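Local structure of female germline-specific tumor suppressor gld-1 (Caenorhabditis elegans, 3K6T) at residues A[27-30]-A[31-34]. The protein binds a consensus sequence in messenger RNAs, represses translation of glp-1 in the embryo, and forms homodimers through its Qua1 domain. Residues are numbered along the deposited sequence; the frame is centred on the assembly and turned at random.
Sequences FSNV and ERLL
N29 and R32, three residues apart in the first turn of helix 28-49, are joined by their side chains. R32 NH2 donates to N29 OD1 at 2.8 Å, with an N-H...O angle of 164°. The oxygen lies in the guanidinium plane, at its edge, while the amide stands almost perpendicular, the two planes being 83° apart. The arginine chain is extended as far as CD and turns at chi3 (49°), which brings the guanidinium alongside the amide. A water closes the bridge: it accepts from R32 NE at 2.8 Å and donates weakly to N29 OD1. NE and NH2 are thus each engaged on the N29 side, which would limit rotation of the guanidinium.

The backbone bonds are those of a regular alpha-helix. E31 N reaches the carbonyl O of F27, the N-cap residue, at 2.9 Å; R32 N to S28 O is longer, 3.2 Å, followed by L33 N to N29 O and L34 N to V30 O. The L33 side chain lies against the N29 carbonyl, CG 3.2 Å from N29 O.

V30, E31 and L34 touch L20 of helix 7-20, and E31 OE2 forms a salt bridge with K17, tying the two helices of the Qua1 hairpin. Across the dimer, E16 of the second subunit takes the backbone N of V30 on OE1 and that of N29 on OE2, at the start of the helix; R32 NH2 is hydrogen-bonded to Y9 OH of that subunit, and the two V30 side chains meet.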
loop_
_atom_site.group_PDB
_atom_site.type_symbol
_atom_site.label_atom_id
_atom_site.label_comp_id
_atom_site.label_asym_id
_atom_site.label_seq_id
_atom_site.Cartn_x
_atom_site.Cartn_y
_atom_site.Cartn_z
ATOM N N PHE A 27 5.665 11.419 0.577
ATOM C CA PHE A 27 4.641 10.386 0.436
ATOM C C PHE A 27 4.627 9.452 1.625
ATOM O O PHE A 27 4.823 8.255 1.470
ATOM C CB PHE A 27 4.884 9.579 -0.837
ATOM C CG PHE A 27 4.762 10.390 -2.093
ATOM C CD1 PHE A 27 3.518 10.641 -2.648
ATOM C CD2 PHE A 27 5.890 10.914 -2.713
ATOM C CE1 PHE A 27 3.397 11.389 -3.796
ATOM C CE2 PHE A 27 5.772 11.669 -3.863
ATOM C CZ PHE A 27 4.527 11.906 -4.404
ATOM N N SER A 28 4.362 9.993 2.807
ATOM C CA SER A 28 4.472 9.210 4.035
ATOM C C SER A 28 3.470 8.058 4.144
ATOM O O SER A 28 3.834 6.967 4.567
ATOM C CB SER A 28 4.387 10.117 5.264
ATOM O OG SER A 28 5.555 10.916 5.370
ATOM N N ASN A 29 2.217 8.285 3.769
ATOM C CA ASN A 29 1.234 7.210 3.838
ATOM C C ASN A 29 1.442 6.156 2.758
ATOM O O ASN A 29 1.298 4.959 3.008
ATOM C CB ASN A 29 -0.191 7.767 3.803
ATOM C CG ASN A 29 -0.556 8.456 5.101
ATOM O OD1 ASN A 29 -0.618 7.820 6.152
ATOM N ND2 ASN A 29 -0.762 9.760 5.042
ATOM N N VAL A 30 1.781 6.609 1.557
ATOM C CA VAL A 30 2.126 5.692 0.487
ATOM C C VAL A 30 3.296 4.799 0.909
ATOM O O VAL A 30 3.268 3.581 0.700
ATOM C CB VAL A 30 2.462 6.440 -0.821
ATOM C CG1 VAL A 30 3.236 5.543 -1.757
ATOM C CG2 VAL A 30 1.188 6.939 -1.485
ATOM N N GLU A 31 4.313 5.392 1.523
ATOM C CA GLU A 31 5.474 4.608 1.949
ATOM C C GLU A 31 5.091 3.527 2.965
ATOM O O GLU A 31 5.560 2.394 2.876
ATOM C CB GLU A 31 6.576 5.509 2.517
ATOM C CG GLU A 31 7.779 4.742 3.076
ATOM C CD GLU A 31 8.635 4.110 1.991
ATOM O OE1 GLU A 31 8.597 4.586 0.832
ATOM O OE2 GLU A 31 9.358 3.140 2.304
ATOM N N ARG A 32 4.242 3.881 3.928
ATOM C CA ARG A 32 3.776 2.919 4.929
ATOM C C ARG A 32 2.953 1.789 4.300
ATOM O O ARG A 32 3.155 0.614 4.618
ATOM C CB ARG A 32 2.945 3.625 6.009
ATOM C CG ARG A 32 2.396 2.702 7.078
ATOM C CD ARG A 32 1.724 3.512 8.171
ATOM N NE ARG A 32 0.811 4.489 7.589
ATOM C CZ ARG A 32 -0.427 4.210 7.202
ATOM N NH1 ARG A 32 -0.909 2.984 7.356
ATOM N NH2 ARG A 32 -1.189 5.158 6.671
ATOM N N LEU A 33 2.015 2.148 3.423
ATOM C CA LEU A 33 1.171 1.161 2.753
ATOM C C LEU A 33 2.028 0.194 1.938
ATOM O O LEU A 33 1.790 -1.014 1.923
ATOM C CB LEU A 33 0.135 1.853 1.859
ATOM C CG LEU A 33 -0.901 2.714 2.601
ATOM C CD1 LEU A 33 -1.757 3.546 1.642
ATOM C CD2 LEU A 33 -1.767 1.834 3.502
ATOM N N LEU A 34 3.039 0.741 1.278
ATOM C CA LEU A 34 3.929 -0.040 0.438
ATOM C C LEU A 34 4.802 -0.976 1.274
ATOM O O LEU A 34 4.965 -2.137 0.925
ATOM C CB LEU A 34 4.794 0.886 -0.432
ATOM C CG LEU A 34 5.889 0.223 -1.280
ATOM C CD1 LEU A 34 5.313 -0.852 -2.213
ATOM C CD2 LEU A 34 6.657 1.284 -2.081
HETATM O O HOH W 1 2.202 6.926 7.762
#